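Long-range contacts in hypothetic aldehyde deformylating oxygenase (Sulfolobus tokodaii, PDB 5V4T), which binds iron(III) within a ferritin-like helical bundle and probably works as an oxidoreductase with aldehyde deformylating oxygenase activity: residues S7-I12 / R127-L132; E14-L19 / K120-T125; M29-I34 / S81-F86; S95-E100 / I156-Y161. All coordinates share one frame; numbering follows the deposited sequence.

Interaction 1 (S7-I12 / R127-L132)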
# COMPACT_ATOMS: atom_id res chain seq x y z
N SER A 7 -15.33 -20.39 6.99
CA SER A 7 -14.82 -21.30 7.98
C SER A 7 -13.50 -20.86 8.59
O SER A 7 -13.00 -21.46 9.52
CB SER A 7 -14.76 -22.70 7.39
OG SER A 7 -14.03 -22.75 6.24
N THR A 8 -12.92 -19.79 8.09
CA THR A 8 -11.81 -19.13 8.76
C THR A 8 -12.28 -18.45 10.07
O THR A 8 -13.35 -17.83 10.10
CB THR A 8 -11.18 -18.15 7.75
OG1 THR A 8 -10.91 -18.86 6.53
CG2 THR A 8 -9.91 -17.46 8.29
N PRO A 9 -11.46 -18.50 11.12
CA PRO A 9 -11.83 -17.81 12.35
C PRO A 9 -12.13 -16.34 12.19
O PRO A 9 -11.52 -15.64 11.39
CB PRO A 9 -10.65 -18.08 13.29
CG PRO A 9 -10.11 -19.38 12.81
CD PRO A 9 -10.18 -19.22 11.32
N GLN A 10 -13.09 -15.86 12.96
CA GLN A 10 -13.55 -14.51 12.80
C GLN A 10 -12.46 -13.46 12.97
O GLN A 10 -12.39 -12.52 12.20
CB GLN A 10 -14.69 -14.26 13.79
CG GLN A 10 -15.26 -12.88 13.60
CD GLN A 10 -16.41 -12.63 14.54
OE1 GLN A 10 -17.45 -13.25 14.40
NE2 GLN A 10 -16.21 -11.77 15.51
N GLU A 11 -11.62 -13.58 13.98
CA GLU A 11 -10.54 -12.57 14.21
C GLU A 11 -9.54 -12.51 13.03
O GLU A 11 -8.98 -11.45 12.70
CB GLU A 11 -9.76 -12.92 15.49
CG GLU A 11 -10.44 -12.52 16.80
CD GLU A 11 -9.48 -12.58 18.01
OE1 GLU A 11 -8.59 -13.47 18.06
OE2 GLU A 11 -9.60 -11.74 18.93
N ILE A 12 -9.38 -13.65 12.40
CA ILE A 12 -8.51 -13.76 11.21
C ILE A 12 -9.17 -13.08 10.04
O ILE A 12 -8.59 -12.25 9.36
CB ILE A 12 -8.24 -15.21 10.90
CG1 ILE A 12 -7.57 -15.90 12.10
CG2 ILE A 12 -7.38 -15.29 9.62
CD1 ILE A 12 -6.20 -15.37 12.45
N ARG A 127 -1.98 -17.91 3.21
CA ARG A 127 -1.35 -19.22 3.09
C ARG A 127 -1.68 -20.13 4.24
O ARG A 127 -2.11 -21.27 3.99
CB ARG A 127 0.16 -19.09 2.90
CG ARG A 127 0.92 -20.38 2.68
CD ARG A 127 2.36 -20.00 2.33
NE ARG A 127 3.06 -19.41 3.49
CZ ARG A 127 3.88 -18.34 3.47
NH1 ARG A 127 4.12 -17.63 2.38
NH2 ARG A 127 4.48 -17.98 4.58
N LYS A 128 -1.56 -19.62 5.45
CA LYS A 128 -1.77 -20.38 6.67
C LYS A 128 -3.19 -20.92 6.71
O LYS A 128 -3.40 -22.09 7.10
CB LYS A 128 -1.46 -19.52 7.87
CG LYS A 128 -1.79 -20.18 9.20
CD LYS A 128 -1.32 -19.39 10.40
CE LYS A 128 -1.78 -20.13 11.66
NZ LYS A 128 -1.17 -19.52 12.86
N TYR A 129 -4.15 -20.11 6.25
CA TYR A 129 -5.56 -20.46 6.31
C TYR A 129 -6.10 -21.03 5.01
O TYR A 129 -7.31 -21.18 4.82
CB TYR A 129 -6.42 -19.29 6.89
CG TYR A 129 -6.10 -19.08 8.33
CD1 TYR A 129 -6.72 -19.87 9.33
CD2 TYR A 129 -5.11 -18.20 8.72
CE1 TYR A 129 -6.40 -19.69 10.63
CE2 TYR A 129 -4.75 -18.06 10.05
CZ TYR A 129 -5.39 -18.83 11.00
OH TYR A 129 -5.08 -18.70 12.33
N ASN A 130 -5.21 -21.40 4.09
CA ASN A 130 -5.61 -22.03 2.86
C ASN A 130 -6.65 -21.30 2.03
O ASN A 130 -7.48 -21.93 1.37
CB ASN A 130 -6.08 -23.47 3.18
CG ASN A 130 -5.03 -24.23 3.95
OD1 ASN A 130 -5.27 -24.67 5.08
ND2 ASN A 130 -3.85 -24.28 3.41
N LEU A 131 -6.53 -19.96 1.99
CA LEU A 131 -7.37 -19.13 1.16
C LEU A 131 -6.69 -18.97 -0.21
O LEU A 131 -5.95 -18.04 -0.45
CB LEU A 131 -7.62 -17.76 1.77
CG LEU A 131 -8.33 -17.83 3.15
CD1 LEU A 131 -8.29 -16.54 3.89
CD2 LEU A 131 -9.78 -18.29 2.90
N LEU A 132 -6.91 -19.92 -1.09
CA LEU A 132 -6.02 -20.08 -2.23
C LEU A 132 -6.12 -19.00 -3.27
O LEU A 132 -5.08 -18.52 -3.73
CB LEU A 132 -6.22 -21.42 -2.93
CG LEU A 132 -6.00 -22.62 -2.04
CD1 LEU A 132 -6.11 -23.91 -2.85
CD2 LEU A 132 -4.65 -22.58 -1.33
O HOH W 1 -9.52 -21.25 6.51
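Ile12 lies over the ring of Tyr129, and this pair is the tightly packed half of the contact. Its CG2 methyl sits 4.0 Å from the centroid of the Tyr129 ring and 21° off the ring normal, which meets the criterion for a CH-pi contact over the face. The other branch of Ile12 runs on to the phenol end, where CD1 comes within 3.5 Å of Tyr129 OH. With chi1 of -68°, CG of Tyr129 is anti to its carbonyl carbon, and the ring reaches out from the end of its helix toward the first turn of helix 10-23. Pro9, the N-cap of that helix, brings CD to 3.9 Å from Tyr129 CE1.

Two helix ends are thus joined here: the start of helix 10-23 and the finish of helix 98-128, which closes in a Schellman motif. Asn130, with positive phi, is its C-prime residue; Asn130 N bonds to Arg127 O at 3.1 Å, and Leu131 N turns back to Ser126 O.

The other half is looser and wetter. Thr8 CG2 stays 4.1 Å from Tyr129 CD1, and the Thr8 hydroxyl has an apolar neighbour at 3.8 Å in the pair Thr8 OG1 and Leu131 CD2. No direct hydrogen bond spans the segments. The main partner of the Thr8 hydroxyl is Asn4 O; its second is a water 2.8 Å from Thr8 OG1, which donates to Tyr129 O, also over 2.8 Å. Pro9 lies exposed at the margin, and Tyr129 is itself only partly shielded from solvent.

Interaction 2 (E14-L19 / K120-T125)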
# COMPACT_ATOMS: atom_id res chain seq x y z
N GLU A 14 -11.36 -10.70 10.30
CA GLU A 14 -11.37 -9.28 10.61
C GLU A 14 -10.05 -8.60 10.30
O GLU A 14 -10.02 -7.47 9.79
CB GLU A 14 -11.69 -9.02 12.09
CG GLU A 14 -13.20 -9.18 12.28
CD GLU A 14 -13.63 -9.17 13.74
OE1 GLU A 14 -12.76 -9.12 14.64
OE2 GLU A 14 -14.86 -9.26 13.94
N GLY A 15 -8.98 -9.31 10.61
CA GLY A 15 -7.64 -8.79 10.35
C GLY A 15 -7.33 -8.70 8.87
O GLY A 15 -6.70 -7.71 8.39
N ILE A 16 -7.72 -9.71 8.13
CA ILE A 16 -7.54 -9.69 6.69
C ILE A 16 -8.32 -8.58 6.04
O ILE A 16 -7.84 -7.86 5.15
CB ILE A 16 -7.91 -11.07 6.06
CG1 ILE A 16 -6.93 -12.15 6.56
CG2 ILE A 16 -8.07 -10.96 4.54
CD1 ILE A 16 -7.21 -13.54 6.08
N LYS A 17 -9.58 -8.40 6.46
CA LYS A 17 -10.35 -7.32 5.94
C LYS A 17 -9.76 -5.99 6.30
O LYS A 17 -9.82 -5.05 5.50
CB LYS A 17 -11.80 -7.37 6.45
CG LYS A 17 -12.62 -8.45 5.79
CD LYS A 17 -14.05 -8.41 6.34
CE LYS A 17 -14.79 -7.20 5.81
NZ LYS A 17 -16.20 -7.17 6.35
N TYR A 18 -9.23 -5.86 7.50
CA TYR A 18 -8.68 -4.56 7.93
C TYR A 18 -7.49 -4.14 7.08
O TYR A 18 -7.44 -3.02 6.55
CB TYR A 18 -8.26 -4.62 9.35
CG TYR A 18 -7.59 -3.38 9.88
CD1 TYR A 18 -8.33 -2.22 10.14
CD2 TYR A 18 -6.21 -3.32 10.05
CE1 TYR A 18 -7.71 -1.10 10.65
CE2 TYR A 18 -5.59 -2.18 10.57
CZ TYR A 18 -6.38 -1.06 10.84
OH TYR A 18 -5.80 0.11 11.32
N LEU A 19 -6.62 -5.12 6.87
CA LEU A 19 -5.45 -4.86 6.03
C LEU A 19 -5.84 -4.67 4.57
O LEU A 19 -5.29 -3.82 3.89
CB LEU A 19 -4.41 -5.97 6.16
CG LEU A 19 -3.70 -5.96 7.49
CD1 LEU A 19 -2.95 -7.27 7.62
CD2 LEU A 19 -2.77 -4.74 7.65
N LYS A 120 3.00 -8.77 2.92
CA LYS A 120 3.63 -9.88 3.65
C LYS A 120 2.63 -10.52 4.59
O LYS A 120 2.49 -11.75 4.64
CB LYS A 120 4.84 -9.37 4.46
CG LYS A 120 5.27 -10.31 5.59
CD LYS A 120 6.29 -9.58 6.51
CE LYS A 120 6.51 -10.28 7.85
NZ LYS A 120 7.25 -11.55 7.54
N ILE A 121 1.96 -9.73 5.39
CA ILE A 121 0.99 -10.26 6.33
C ILE A 121 -0.15 -10.97 5.60
O ILE A 121 -0.50 -12.08 5.91
CB ILE A 121 0.43 -9.17 7.24
CG1 ILE A 121 1.56 -8.56 8.10
CG2 ILE A 121 -0.73 -9.69 8.06
CD1 ILE A 121 1.11 -7.26 8.73
N LEU A 122 -0.68 -10.33 4.56
CA LEU A 122 -1.75 -10.95 3.76
C LEU A 122 -1.35 -12.24 3.11
O LEU A 122 -2.16 -13.20 3.06
CB LEU A 122 -2.41 -9.96 2.76
CG LEU A 122 -3.13 -8.82 3.43
CD1 LEU A 122 -3.52 -7.77 2.41
CD2 LEU A 122 -4.38 -9.31 4.17
N ASN A 123 -0.12 -12.29 2.57
CA ASN A 123 0.40 -13.53 1.97
C ASN A 123 0.52 -14.66 2.97
O ASN A 123 -0.01 -15.73 2.80
CB ASN A 123 1.77 -13.19 1.36
CG ASN A 123 2.35 -14.29 0.54
OD1 ASN A 123 1.74 -15.31 0.24
ND2 ASN A 123 3.59 -14.08 0.15
N GLU A 124 1.23 -14.38 4.03
CA GLU A 124 1.47 -15.38 5.08
C GLU A 124 0.16 -15.89 5.70
O GLU A 124 -0.01 -17.09 5.89
CB GLU A 124 2.33 -14.79 6.15
CG GLU A 124 3.73 -14.53 5.65
CD GLU A 124 4.66 -13.96 6.69
OE1 GLU A 124 4.23 -13.64 7.81
OE2 GLU A 124 5.88 -13.85 6.35
N THR A 125 -0.74 -14.97 5.97
CA THR A 125 -1.99 -15.30 6.66
C THR A 125 -2.90 -16.10 5.73
O THR A 125 -3.50 -17.13 6.13
CB THR A 125 -2.69 -14.04 7.19
OG1 THR A 125 -1.82 -13.39 8.11
CG2 THR A 125 -3.97 -14.43 7.88
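No flat side chain lies between Ile16 and Leu19 on one side and Ile121, Leu122 and Thr125 on the other; no aromatic ring and no side-chain amide offers a face or an edge here. A flat group of helix 98-128, the Glu124 carboxylate, takes no part in the contact: it is turned from helix 10-23, with Tyr189 OH on OE1 and Lys120 NZ meeting Glu124 OE2 on the syn side, 31° out of plane, as a salt bridge of 2.9 Å. The contact itself joins helices 10-23 and 98-128, antiparallel neighbours in the bundle whose local axes approach to 10.3 Å at 148°. Leu122 CD2 fits between two residues one turn apart, 4.1 Å from Ile16 CG2 and 3.9 Å from Leu19 CB. Leu19 CD1 presses on Ile121 CG2 at 3.3 Å, a separation short enough to be doubtful in detail. At the other end Ile16 CD1 slides past Thr125 CG2, 3.8 Å away. That methyl faces the neighbour because it stands anti to the backbone N of Thr125, while OG1 bonds to Ile121 O at 2.9 Å, from above the carbonyl plane. The threonine hydroxyl is thereby satisfied within its own helix, and the interface, lacking any hydrogen bond across it, depends on non-directional apolar contact.

Interaction 3 (M29-I34 / S81-F86)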
# COMPACT_ATOMS: atom_id res chain seq x y z
N MET A 29 -13.20 5.93 0.14
CA MET A 29 -12.40 6.21 -1.07
C MET A 29 -12.90 7.41 -1.91
O MET A 29 -12.07 8.09 -2.58
CB MET A 29 -12.24 4.96 -1.94
CG MET A 29 -13.49 4.42 -2.59
SD MET A 29 -13.06 2.79 -3.23
CE MET A 29 -11.52 3.09 -4.09
N ASP A 30 -14.22 7.69 -1.86
CA ASP A 30 -14.78 8.95 -2.45
C ASP A 30 -14.05 10.23 -2.02
O ASP A 30 -14.03 11.22 -2.76
CB ASP A 30 -16.25 9.10 -2.10
CG ASP A 30 -17.14 8.17 -2.92
OD1 ASP A 30 -16.63 7.24 -3.59
OD2 ASP A 30 -18.37 8.38 -2.88
N ARG A 31 -13.49 10.22 -0.81
CA ARG A 31 -12.65 11.35 -0.34
C ARG A 31 -11.56 11.75 -1.33
O ARG A 31 -11.22 12.94 -1.49
CB ARG A 31 -12.01 11.02 1.02
CG ARG A 31 -11.25 12.17 1.66
CD ARG A 31 -10.67 11.71 3.00
NE ARG A 31 -9.95 12.76 3.69
CZ ARG A 31 -10.44 13.56 4.63
NH1 ARG A 31 -11.70 13.49 5.02
NH2 ARG A 31 -9.66 14.46 5.18
N TRP A 32 -11.02 10.75 -2.01
CA TRP A 32 -9.88 10.93 -2.88
C TRP A 32 -10.23 10.61 -4.34
O TRP A 32 -9.38 10.22 -5.14
CB TRP A 32 -8.73 10.01 -2.38
CG TRP A 32 -8.31 10.28 -0.97
CD1 TRP A 32 -7.79 11.45 -0.45
CD2 TRP A 32 -8.29 9.33 0.09
NE1 TRP A 32 -7.53 11.29 0.89
CE2 TRP A 32 -7.84 10.00 1.25
CE3 TRP A 32 -8.71 8.02 0.21
CZ2 TRP A 32 -7.72 9.37 2.47
CZ3 TRP A 32 -8.58 7.38 1.42
CH2 TRP A 32 -8.11 8.07 2.55
N LYS A 33 -11.47 10.86 -4.69
CA LYS A 33 -11.92 10.70 -6.09
C LYS A 33 -10.99 11.39 -7.09
O LYS A 33 -10.74 10.89 -8.20
CB LYS A 33 -13.31 11.30 -6.18
CG LYS A 33 -13.96 11.20 -7.55
CD LYS A 33 -15.33 11.86 -7.50
CE LYS A 33 -15.71 12.34 -8.90
NZ LYS A 33 -17.12 12.78 -8.89
N ILE A 34 -10.49 12.57 -6.68
CA ILE A 34 -9.64 13.40 -7.52
C ILE A 34 -8.35 12.69 -7.95
O ILE A 34 -7.74 13.07 -8.97
CB ILE A 34 -9.30 14.75 -6.82
CG1 ILE A 34 -8.80 15.79 -7.80
CG2 ILE A 34 -8.30 14.57 -5.69
CD1 ILE A 34 -8.94 17.20 -7.27
N SER A 81 -3.94 8.29 10.59
CA SER A 81 -2.66 8.49 9.90
C SER A 81 -2.72 8.02 8.44
O SER A 81 -1.99 8.55 7.57
CB SER A 81 -1.51 7.79 10.65
OG SER A 81 -1.18 8.50 11.87
N TYR A 82 -3.56 7.03 8.15
CA TYR A 82 -3.75 6.59 6.75
C TYR A 82 -4.47 7.67 5.97
O TYR A 82 -4.16 7.99 4.81
CB TYR A 82 -4.56 5.29 6.75
CG TYR A 82 -4.93 4.77 5.40
CD1 TYR A 82 -6.00 5.27 4.69
CD2 TYR A 82 -4.16 3.76 4.81
CE1 TYR A 82 -6.32 4.77 3.46
CE2 TYR A 82 -4.48 3.26 3.56
CZ TYR A 82 -5.53 3.76 2.90
OH TYR A 82 -5.83 3.22 1.67
N ILE A 83 -5.49 8.25 6.61
CA ILE A 83 -6.20 9.35 5.96
C ILE A 83 -5.27 10.54 5.64
O ILE A 83 -5.31 11.11 4.54
CB ILE A 83 -7.45 9.74 6.83
CG1 ILE A 83 -8.43 8.59 6.86
CG2 ILE A 83 -8.07 10.99 6.28
CD1 ILE A 83 -9.47 8.65 7.96
N LYS A 84 -4.37 10.88 6.58
CA LYS A 84 -3.36 11.90 6.37
C LYS A 84 -2.41 11.56 5.21
O LYS A 84 -2.02 12.40 4.42
CB LYS A 84 -2.58 12.08 7.65
CG LYS A 84 -1.67 13.27 7.61
CD LYS A 84 -1.22 13.66 9.00
CE LYS A 84 -0.61 15.05 8.91
NZ LYS A 84 0.24 15.31 10.09
N LEU A 85 -2.01 10.29 5.12
CA LEU A 85 -1.10 9.92 4.08
C LEU A 85 -1.67 10.22 2.73
O LEU A 85 -1.03 10.80 1.89
CB LEU A 85 -0.73 8.41 4.21
CG LEU A 85 0.17 7.83 3.11
CD1 LEU A 85 1.54 8.37 3.21
CD2 LEU A 85 0.21 6.31 3.27
N PHE A 86 -2.91 9.83 2.50
CA PHE A 86 -3.52 10.00 1.21
C PHE A 86 -3.98 11.43 0.97
O PHE A 86 -3.91 11.84 -0.17
CB PHE A 86 -4.55 8.92 0.93
CG PHE A 86 -3.91 7.61 0.52
CD1 PHE A 86 -3.43 7.45 -0.74
CD2 PHE A 86 -3.70 6.61 1.43
CE1 PHE A 86 -2.81 6.28 -1.14
CE2 PHE A 86 -3.05 5.44 1.05
CZ PHE A 86 -2.58 5.30 -0.23
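The first torsions of Trp32 and Phe86 bring the two side chains together: chi1 of -59° in Trp32 and -78° in Phe86 set each CG anti to its own carbonyl carbon. The indole thereby reaches helix 80-93, while the phenyl ring of Phe86 swings away and leaves its CB over the indole. Phe86 CB is 3.7 Å from the centroid of the Trp32 six-membered ring, a CH-pi contact over the face. The phenyl follows in an edge-to-face pair, the edge of Phe86 toward the face of Trp32, with centroids of the Phe86 ring and the Trp32 six-membered ring 5.6 Å apart and planes at 50°. On the opposite indole face lies CD of Arg31, so the ring is held between its chain neighbour and the helix. Its edge is lined by Ile83, whose O is 3.6 Å from Trp32 CZ2, and Tyr82 CE1 closes obliquely on Trp32 CH2 at 3.9 Å.

In the ferritin-like bundle this contact docks the link between helices 10-23 and 34-46 onto helix 80-93. The iron lies about 9 Å from the side chain of Phe86, which also touches Thr110, next in sequence to the iron ligand Glu111.

Arg31 extends from CG to NE, and one face of its guanidinium receives the Ile83 methyl, with CG2 of Ile83 3.7 Å from Arg31 NE. The polar ends converge on Asp87, one residue beyond the helical segment: its OD1 accepts from Trp32 NE1 and its OD2 forms a salt bridge with Arg31 NH2. Tyr82 OH, in turn, is hydrogen-bonded to His22 O.

Interaction 4 (S95-E100 / I156-Y161)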
# COMPACT_ATOMS: atom_id res chain seq x y z
N SER A 95 1.40 19.51 -6.67
CA SER A 95 2.56 20.31 -6.39
C SER A 95 3.45 20.46 -7.59
O SER A 95 3.41 19.74 -8.60
CB SER A 95 3.39 19.70 -5.25
OG SER A 95 4.02 18.48 -5.69
N SER A 96 4.38 21.39 -7.39
CA SER A 96 5.38 21.72 -8.37
C SER A 96 6.34 20.55 -8.65
O SER A 96 6.56 20.13 -9.80
CB SER A 96 6.14 22.94 -7.81
OG SER A 96 7.27 23.24 -8.59
N ARG A 97 6.90 20.01 -7.59
CA ARG A 97 7.84 18.88 -7.75
C ARG A 97 7.02 17.60 -7.63
O ARG A 97 7.39 16.70 -6.87
CB ARG A 97 8.95 18.88 -6.69
CG ARG A 97 9.85 20.11 -6.71
CD ARG A 97 10.96 19.90 -5.71
NE ARG A 97 12.02 18.97 -6.12
CZ ARG A 97 13.25 19.03 -5.60
NH1 ARG A 97 13.48 19.93 -4.70
NH2 ARG A 97 14.24 18.26 -6.03
N TRP A 98 5.94 17.49 -8.41
CA TRP A 98 5.04 16.34 -8.29
C TRP A 98 5.75 15.00 -8.55
O TRP A 98 5.48 14.03 -7.83
CB TRP A 98 3.83 16.52 -9.18
CG TRP A 98 4.13 16.51 -10.66
CD1 TRP A 98 4.21 17.61 -11.47
CD2 TRP A 98 4.21 15.36 -11.53
NE1 TRP A 98 4.39 17.20 -12.75
CE2 TRP A 98 4.41 15.84 -12.83
CE3 TRP A 98 4.17 13.97 -11.33
CZ2 TRP A 98 4.55 14.99 -13.92
CZ3 TRP A 98 4.36 13.12 -12.44
CH2 TRP A 98 4.53 13.65 -13.70
N ARG A 99 6.71 14.94 -9.48
CA ARG A 99 7.34 13.65 -9.85
C ARG A 99 8.09 13.13 -8.64
O ARG A 99 7.87 12.00 -8.20
CB ARG A 99 8.34 13.80 -11.00
CG ARG A 99 8.17 13.01 -12.27
CD ARG A 99 9.19 13.55 -13.31
NE ARG A 99 8.70 13.80 -14.68
CZ ARG A 99 8.15 14.95 -15.15
NH1 ARG A 99 7.98 16.05 -14.35
NH2 ARG A 99 7.73 14.98 -16.44
N GLU A 100 8.95 13.95 -8.06
CA GLU A 100 9.70 13.49 -6.86
C GLU A 100 8.83 13.35 -5.59
O GLU A 100 9.09 12.46 -4.71
CB GLU A 100 10.90 14.38 -6.63
CG GLU A 100 11.87 14.04 -7.75
CD GLU A 100 13.15 14.83 -7.77
OE1 GLU A 100 13.18 15.99 -7.29
OE2 GLU A 100 14.10 14.27 -8.32
N ILE A 156 13.13 9.50 -9.57
CA ILE A 156 13.95 10.33 -8.69
C ILE A 156 15.23 10.78 -9.37
O ILE A 156 16.04 9.94 -9.83
CB ILE A 156 14.27 9.55 -7.40
CG1 ILE A 156 12.97 9.39 -6.64
CG2 ILE A 156 15.29 10.30 -6.54
CD1 ILE A 156 13.00 8.26 -5.62
N GLU A 157 15.46 12.08 -9.32
CA GLU A 157 16.74 12.64 -9.75
C GLU A 157 17.52 13.26 -8.61
O GLU A 157 18.74 13.07 -8.52
CB GLU A 157 16.53 13.72 -10.80
CG GLU A 157 15.32 13.51 -11.70
CD GLU A 157 15.61 12.62 -12.88
OE1 GLU A 157 16.36 11.62 -12.71
OE2 GLU A 157 15.08 12.93 -13.98
N ASP A 158 16.84 14.06 -7.84
CA ASP A 158 17.50 14.72 -6.69
C ASP A 158 17.56 13.77 -5.50
O ASP A 158 16.62 13.68 -4.73
CB ASP A 158 16.72 15.95 -6.34
CG ASP A 158 17.43 16.89 -5.32
OD1 ASP A 158 18.29 16.46 -4.54
OD2 ASP A 158 17.01 18.09 -5.28
N LYS A 159 18.68 13.10 -5.39
CA LYS A 159 18.87 12.02 -4.38
C LYS A 159 18.75 12.54 -2.99
O LYS A 159 18.03 11.95 -2.15
CB LYS A 159 20.23 11.33 -4.58
CG LYS A 159 20.39 10.49 -5.84
CD LYS A 159 21.81 9.92 -5.88
CE LYS A 159 21.99 9.22 -7.19
NZ LYS A 159 23.10 8.25 -7.09
N GLU A 160 19.38 13.66 -2.69
CA GLU A 160 19.28 14.24 -1.35
C GLU A 160 17.87 14.64 -0.95
O GLU A 160 17.39 14.30 0.15
CB GLU A 160 20.27 15.42 -1.27
CG GLU A 160 20.32 16.12 0.07
CD GLU A 160 21.20 17.38 0.07
OE1 GLU A 160 21.98 17.64 -0.89
OE2 GLU A 160 21.13 18.12 1.09
N TYR A 161 17.11 15.29 -1.87
CA TYR A 161 15.77 15.64 -1.58
C TYR A 161 14.89 14.38 -1.34
O TYR A 161 14.05 14.34 -0.42
CB TYR A 161 15.18 16.39 -2.78
CG TYR A 161 13.76 16.81 -2.60
CD1 TYR A 161 13.41 17.93 -1.92
CD2 TYR A 161 12.73 16.07 -3.20
CE1 TYR A 161 12.05 18.33 -1.79
CE2 TYR A 161 11.40 16.45 -3.08
CZ TYR A 161 11.10 17.63 -2.41
OH TYR A 161 9.83 18.03 -2.24
O HOH W 2 16.15 20.11 -3.50
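Arg97 runs across the ring of Tyr161 to the carboxylate of Asp158, at a point where a salt-bridge network of Arg97, Glu100 and Asp158 ties together two helix starts. Arg97 and Asp158 are the N-caps of helices 98-128 and 159-179. From CB the arginine chain continues extended through CG; CD then lies near Tyr161 CZ, and the bend at chi3 of 76° lays the guanidinium flat on the phenol. NE makes a weak bond of 3.4 Å to Glu100 OE1. CZ stands 3.7 Å from the centroid of the Tyr161 ring, with the two planes 14° apart, a stacked cation-pi pair. NH1 donates a hydrogen bond to a water, 2.9 Å away, which itself donates to Asp158 OD2. NH2 is shared by two acids: it meets Asp158 OD2 at 2.9 Å, within the guanidinium plane and on the anti side of that carboxylate, and Glu100 OE1 at 2.8 Å. These bonds and the stack together fix the rotation of the guanidinium, and the arginine probably eases the repulsion between the two acids. The second oxygen of Glu100 bonds to the backbone entering helix 159-179: OE2 accepts from both Glu157 N and Asp158 N, each at 2.8 Å. Asp158 completes its cap through OD1, which accepts a hydrogen bond from Tyr161 N at 3.1 Å from above the carboxylate plane.

Helix 98-128 serves interactions 1, 2 and 4. Interactions 1 and 2 adjoin on its C-terminal half against helix 10-23, centres 9 Å apart, and they touch where Ile12 CG2 meets Thr125 CG2 at 3.9 Å. Interaction 4 lies at its N-terminal start, with its centre 41 Å from that of interaction 1. Along the chain interaction 2 is nested inside interaction 1 and interaction 3 inside both, whereas interaction 4 crosses 1 and 2 and follows 3. Interaction 3, on helix 80-93, comes nearer the iron than interaction 2. Interactions 1 and 4 thus lie on opposite sides of the chain's centre, at the two ends of the helix that carries the iron ligand Glu111.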